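Local structure of putative peptidase M23 (Pseudomonas aeruginosa PAO1, 2HSI) at residues L183-P188 with P258-N263; L229-V234 with L246-A251. The protein binds a zinc ion and is probably a metalloendopeptidase of the M23 family, whose characterised members mostly cut the peptides of bacterial cell walls. All blocks are in the same frame, centred on the assembly; numbering follows the deposited sequence.

Overall arrangement
Interaction 1 (183-188 with 258-263) holds three of the four zinc ligands, while interaction 2 (229-234 with 246-251) is an antiparallel strand pair joined by backbone hydrogen bonds that falls, in sequence, between its two segments. Their centres lie about 12 Å apart. The evidence that they are coupled is direct: His-259 N and Gly-250 O are 2.9 Å apart, a probable hydrogen bond that ties the segment carrying two zinc-binding histidines to the end of interaction 2. Val-249 adds packing, its CG2 lying 3.8 Å from Val-187 CG2 and 3.9 Å from Met-260 SD. The Val-249 side chain is nevertheless about 11 Å from the zinc, so interaction 2 borders the metal site without supplying a ligand.

Interaction 1 (L183-P188 with P258-N263); sequences LDFAVP and PHMHWN. With ZN (zinc ion), chain C.
Asp-184, His-259 and His-261 meet across the two segments by binding the same zinc ion. Asp-184 OD1 is 2.0 Å from the zinc, His-261 ND1 2.1 Å and His-259 NE2 a longer 2.4 Å; His-180 supplies the fourth protein ligand. This set matches the HxxxD and HxH motifs of the M23 metallopeptidases. OD1 lies at the edge of the His-259 ring, near its plane, with the carboxylate turned 74° from that ring. Asp-184 reaches the metal because its CG is anti to its carbonyl carbon (chi1 -82°), which brings OD1 back over the neighbouring strand. On the side of the imidazole turned from the metal, His-261 NE2 donates to Asn-263 OD1 at 2.8 Å, a bond entering above the amide's carbonyl plane; this second-shell contact should steady the imidazole and leave ND1 for the zinc.

The backbones pair antiparallel. Leu-183 and Trp-262 form a hydrogen-bonded pair, with Leu-183 N to Trp-262 O 2.9 Å and nearly straight (169°), and Trp-262 N to Leu-183 O 3.1 Å. Asp-184 and His-261 are the adjacent non-hydrogen-bonded pair, which puts both side chains on the zinc-binding face.

The other face is apolar. Phe-185 and Trp-262 meet edge to edge, CE2 of the former 3.7 Å from CE3 of the latter, while Met-260 runs alongside Phe-185 in the same direction. Val-187 reaches Met-260 from the loop, with CG2 3.7 Å from Met-260 CB.

Strand 222-229 flanks strand 260-266: Phe-226 stacks on Trp-262, whose NE1 is hydrogen-bonded to Ser-224 OG, and also touches Met-260. Helix 273-277 covers Leu-183 and Trp-262 on the apolar face, and Val-158 of a loop packs on Phe-185.

Interaction 2 (L229-V234 with L246-A251); sequences LSKIDV and LGKVGA
Ser-230 OG and the Val-249 carbonyl meet over a face: the hydroxyl donates to Val-249 O at 2.9 Å from 59° above the carbonyl plane. With chi1 at 61°, OG sits between the serine's own backbone N and carbonyl carbon, on the side that meets 246-251. The flat side-chain group here is the Asp-233 carboxylate, whose OD2 approaches Lys-248 NZ at 3.5 Å in a salt bridge with a weak hydrogen bond, the two side chains crossing at about a right angle.

The backbones pair antiparallel through three bonds. Ser-230 N gives to Lys-248 O (2.9 Å), Lys-248 N to Lys-231 O (2.9 Å, 162° at the hydrogen), and Asp-233 N to Leu-246 O (2.7 Å). Next to the hydrogen-bonded pair Lys-231 and Lys-248, Gly-247 and Ile-232 form the non-hydrogen-bonded pair, and with no side chain on Gly-247 their CA atoms come to 4.2 Å. The two lysines lie side by side with NZ atoms 3.9 Å apart, a like-charge approach that Asp-233 probably eases. An apolar contact, Val-234 CG1 to Leu-246 CD2 (4.1 Å), ends the row.

Strand 245-248 is the middle strand of a three-stranded antiparallel sheet, between 231-232 and 192-194. Strand 213-219 lies against Leu-229, Val-234 and Leu-246, and strand 199-207 against Ile-232 and Val-234.

Interaction 1 (L183-P188 with P258-N263)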
loop_
_atom_site.group_PDB
_atom_site.type_symbol
_atom_site.label_atom_id
_atom_site.label_comp_id
_atom_site.label_asym_id
_atom_site.label_seq_id
_atom_site.Cartn_x
_atom_site.Cartn_y
_atom_site.Cartn_z
ATOM N N LEU A 183 8.214 -2.351 -5.616
ATOM C CA LEU A 183 8.522 -3.495 -6.472
ATOM C C LEU A 183 8.565 -3.101 -7.951
ATOM O O LEU A 183 7.656 -2.436 -8.451
ATOM C CB LEU A 183 7.496 -4.615 -6.239
ATOM C CG LEU A 183 7.486 -5.877 -7.109
ATOM C CD1 LEU A 183 8.777 -6.687 -6.957
ATOM C CD2 LEU A 183 6.256 -6.725 -6.785
ATOM N N ASP A 184 9.625 -3.515 -8.645
ATOM C CA ASP A 184 9.752 -3.254 -10.082
ATOM C C ASP A 184 9.298 -4.429 -10.928
ATOM O O ASP A 184 9.350 -5.582 -10.488
ATOM C CB ASP A 184 11.192 -2.905 -10.457
ATOM C CG ASP A 184 11.530 -1.464 -10.204
ATOM O OD1 ASP A 184 10.671 -0.721 -9.675
ATOM O OD2 ASP A 184 12.668 -1.067 -10.523
ATOM N N PHE A 185 8.860 -4.118 -12.146
ATOM C CA PHE A 185 8.537 -5.122 -13.149
ATOM C C PHE A 185 9.287 -4.799 -14.436
ATOM O O PHE A 185 9.359 -3.633 -14.845
ATOM C CB PHE A 185 7.036 -5.169 -13.429
ATOM C CG PHE A 185 6.203 -5.605 -12.253
ATOM C CD1 PHE A 185 5.846 -6.940 -12.098
ATOM C CD2 PHE A 185 5.759 -4.676 -11.310
ATOM C CE1 PHE A 185 5.072 -7.354 -11.011
ATOM C CE2 PHE A 185 4.986 -5.078 -10.220
ATOM C CZ PHE A 185 4.644 -6.421 -10.070
ATOM N N ALA A 186 9.856 -5.835 -15.049
ATOM C CA ALA A 186 10.537 -5.715 -16.335
ATOM C C ALA A 186 9.515 -5.744 -17.471
ATOM O O ALA A 186 9.175 -6.809 -17.995
ATOM C CB ALA A 186 11.571 -6.823 -16.499
ATOM N N VAL A 187 9.002 -4.563 -17.810
ATOM C CA VAL A 187 8.044 -4.385 -18.908
ATOM C C VAL A 187 8.420 -3.137 -19.718
ATOM O O VAL A 187 8.982 -2.190 -19.160
ATOM C CB VAL A 187 6.556 -4.288 -18.418
ATOM C CG1 VAL A 187 5.999 -5.658 -18.038
ATOM C CG2 VAL A 187 6.401 -3.295 -17.275
ATOM N N PRO A 188 8.139 -3.138 -21.038
ATOM C CA PRO A 188 8.479 -1.964 -21.853
ATOM C C PRO A 188 7.545 -0.772 -21.627
ATOM O O PRO A 188 6.486 -0.924 -21.014
ATOM C CB PRO A 188 8.331 -2.485 -23.286
ATOM C CG PRO A 188 7.300 -3.565 -23.183
ATOM C CD PRO A 188 7.533 -4.216 -21.851
ATOM N N PRO A 258 12.658 2.704 -19.206
ATOM C CA PRO A 258 11.331 2.367 -18.675
ATOM C C PRO A 258 11.404 1.756 -17.274
ATOM O O PRO A 258 12.157 0.803 -17.041
ATOM C CB PRO A 258 10.789 1.347 -19.684
ATOM C CG PRO A 258 11.595 1.561 -20.919
ATOM C CD PRO A 258 12.951 1.956 -20.442
ATOM N N HIS A 259 10.633 2.330 -16.353
ATOM C CA HIS A 259 10.682 1.952 -14.946
ATOM C C HIS A 259 9.267 1.841 -14.362
ATOM O O HIS A 259 8.688 2.816 -13.875
ATOM C CB HIS A 259 11.580 2.934 -14.167
ATOM C CG HIS A 259 11.701 2.647 -12.698
ATOM N ND1 HIS A 259 12.184 3.578 -11.803
ATOM C CD2 HIS A 259 11.403 1.545 -11.966
ATOM C CE1 HIS A 259 12.176 3.066 -10.586
ATOM N NE2 HIS A 259 11.704 1.834 -10.656
ATOM N N MET A 260 8.729 0.630 -14.437
ATOM C CA MET A 260 7.471 0.271 -13.802
ATOM C C MET A 260 7.685 0.086 -12.288
ATOM O O MET A 260 8.239 -0.917 -11.851
ATOM C CB MET A 260 6.938 -1.003 -14.464
ATOM C CG MET A 260 5.745 -1.663 -13.794
ATOM S SD MET A 260 4.363 -0.562 -13.530
ATOM C CE MET A 260 3.536 -1.432 -12.196
ATOM N N HIS A 261 7.277 1.081 -11.505
ATOM C CA HIS A 261 7.436 1.044 -10.049
ATOM C C HIS A 261 6.080 1.050 -9.347
ATOM O O HIS A 261 5.237 1.911 -9.611
ATOM C CB HIS A 261 8.308 2.211 -9.554
ATOM C CG HIS A 261 8.584 2.183 -8.078
ATOM N ND1 HIS A 261 9.740 1.659 -7.542
ATOM C CD2 HIS A 261 7.856 2.626 -7.025
ATOM C CE1 HIS A 261 9.709 1.771 -6.226
ATOM N NE2 HIS A 261 8.573 2.352 -5.887
ATOM N N TRP A 262 5.907 0.097 -8.434
ATOM C CA TRP A 262 4.677 -0.071 -7.654
ATOM C C TRP A 262 4.977 -0.050 -6.154
ATOM O O TRP A 262 5.755 -0.880 -5.660
ATOM C CB TRP A 262 3.999 -1.386 -8.058
ATOM C CG TRP A 262 2.736 -1.782 -7.289
ATOM C CD1 TRP A 262 1.799 -0.949 -6.744
ATOM C CD2 TRP A 262 2.277 -3.116 -7.034
ATOM N NE1 TRP A 262 0.790 -1.681 -6.167
ATOM C CE2 TRP A 262 1.060 -3.013 -6.329
ATOM C CE3 TRP A 262 2.781 -4.392 -7.332
ATOM C CZ2 TRP A 262 0.337 -4.137 -5.907
ATOM C CZ3 TRP A 262 2.065 -5.510 -6.909
ATOM C CH2 TRP A 262 0.853 -5.371 -6.202
ATOM N N ASN A 263 4.381 0.913 -5.446
ATOM C CA ASN A 263 4.408 0.954 -3.976
ATOM C C ASN A 263 3.101 0.453 -3.412
ATOM O O ASN A 263 2.049 0.744 -3.974
ATOM C CB ASN A 263 4.611 2.384 -3.464
ATOM C CG ASN A 263 6.009 2.905 -3.711
ATOM O OD1 ASN A 263 6.981 2.158 -3.638
ATOM N ND2 ASN A 263 6.119 4.193 -4.002
HETATM ZN ZN ZN C . 11.357 0.766 -8.565
#

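Interaction 2 (L229-V234 with L246-A251)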
loop_
_atom_site.group_PDB
_atom_site.type_symbol
_atom_site.label_atom_id
_atom_site.label_comp_id
_atom_site.label_asym_id
_atom_site.label_seq_id
_atom_site.Cartn_x
_atom_site.Cartn_y
_atom_site.Cartn_z
ATOM N N LEU A 229 5.082 7.023 -14.962
ATOM C CA LEU A 229 4.161 6.649 -16.056
ATOM C C LEU A 229 4.380 7.524 -17.292
ATOM O O LEU A 229 4.776 8.673 -17.166
ATOM C CB LEU A 229 2.696 6.758 -15.615
ATOM C CG LEU A 229 2.094 5.567 -14.854
ATOM C CD1 LEU A 229 2.745 5.380 -13.508
ATOM C CD2 LEU A 229 0.597 5.736 -14.669
ATOM N N SER A 230 4.134 6.969 -18.478
ATOM C CA SER A 230 4.137 7.759 -19.703
ATOM C C SER A 230 2.783 8.466 -19.889
ATOM O O SER A 230 2.701 9.552 -20.461
ATOM C CB SER A 230 4.455 6.863 -20.906
ATOM O OG SER A 230 3.482 5.830 -21.055
ATOM N N LYS A 231 1.729 7.841 -19.370
ATOM C CA LYS A 231 0.358 8.246 -19.610
ATOM C C LYS A 231 -0.440 7.871 -18.365
ATOM O O LYS A 231 -0.230 6.793 -17.806
ATOM C CB LYS A 231 -0.171 7.465 -20.821
ATOM C CG LYS A 231 -0.813 8.277 -21.923
ATOM C CD LYS A 231 -2.329 8.243 -21.809
ATOM C CE LYS A 231 -3.050 8.545 -23.129
ATOM N NZ LYS A 231 -2.647 7.671 -24.263
ATOM N N ILE A 232 -1.315 8.777 -17.921
ATOM C CA ILE A 232 -2.303 8.511 -16.869
ATOM C C ILE A 232 -3.703 8.630 -17.489
ATOM O O ILE A 232 -4.049 9.672 -18.043
ATOM C CB ILE A 232 -2.140 9.484 -15.653
ATOM C CG1 ILE A 232 -0.801 9.240 -14.936
ATOM C CG2 ILE A 232 -3.311 9.344 -14.668
ATOM C CD1 ILE A 232 -0.423 10.303 -13.923
ATOM N N ASP A 233 -4.491 7.551 -17.392
ATOM C CA ASP A 233 -5.786 7.420 -18.081
ATOM C C ASP A 233 -6.983 7.705 -17.185
ATOM O O ASP A 233 -8.131 7.704 -17.648
ATOM C CB ASP A 233 -5.935 6.006 -18.669
ATOM C CG ASP A 233 -4.944 5.731 -19.784
ATOM O OD1 ASP A 233 -4.456 6.708 -20.370
ATOM O OD2 ASP A 233 -4.652 4.556 -20.072
ATOM N N VAL A 234 -6.708 7.935 -15.906
ATOM C CA VAL A 234 -7.735 8.192 -14.901
ATOM C C VAL A 234 -7.733 9.650 -14.422
ATOM O O VAL A 234 -6.773 10.391 -14.649
ATOM C CB VAL A 234 -7.585 7.238 -13.681
ATOM C CG1 VAL A 234 -7.966 5.812 -14.074
ATOM C CG2 VAL A 234 -6.148 7.286 -13.128
ATOM N N LEU A 246 -5.115 2.155 -15.297
ATOM C CA LEU A 246 -4.714 3.427 -14.681
ATOM C C LEU A 246 -3.940 4.315 -15.648
ATOM O O LEU A 246 -4.051 5.542 -15.607
ATOM C CB LEU A 246 -3.864 3.158 -13.429
ATOM C CG LEU A 246 -4.573 2.329 -12.350
ATOM C CD1 LEU A 246 -3.615 2.028 -11.203
ATOM C CD2 LEU A 246 -5.835 3.036 -11.847
ATOM N N GLY A 247 -3.159 3.677 -16.513
ATOM C CA GLY A 247 -2.275 4.375 -17.430
ATOM C C GLY A 247 -1.267 3.426 -18.031
ATOM O O GLY A 247 -1.492 2.216 -18.056
ATOM N N LYS A 248 -0.154 3.975 -18.513
ATOM C CA LYS A 248 0.833 3.225 -19.280
ATOM C C LYS A 248 2.238 3.402 -18.686
ATOM O O LYS A 248 2.586 4.497 -18.229
ATOM C CB LYS A 248 0.817 3.691 -20.754
ATOM C CG LYS A 248 -0.116 2.939 -21.740
ATOM C CD LYS A 248 -1.576 2.847 -21.313
ATOM C CE LYS A 248 -2.534 2.697 -22.486
ATOM N NZ LYS A 248 -2.918 4.029 -23.044
ATOM N N VAL A 249 3.032 2.330 -18.698
ATOM C CA VAL A 249 4.438 2.348 -18.236
ATOM C C VAL A 249 5.287 3.385 -19.000
ATOM O O VAL A 249 5.100 3.587 -20.200
ATOM C CB VAL A 249 5.085 0.919 -18.323
ATOM C CG1 VAL A 249 6.591 0.933 -18.013
ATOM C CG2 VAL A 249 4.395 -0.039 -17.369
ATOM N N GLY A 250 6.190 4.060 -18.293
ATOM C CA GLY A 250 7.106 4.995 -18.939
ATOM C C GLY A 250 8.405 5.223 -18.196
ATOM O O GLY A 250 8.820 4.403 -17.367
ATOM N N ALA A 251 9.016 6.372 -18.474
ATOM C CA ALA A 251 10.328 6.730 -17.945
ATOM C C ALA A 251 10.377 8.191 -17.504
ATOM O O ALA A 251 11.447 8.805 -17.515
ATOM C CB ALA A 251 11.400 6.474 -19.005
#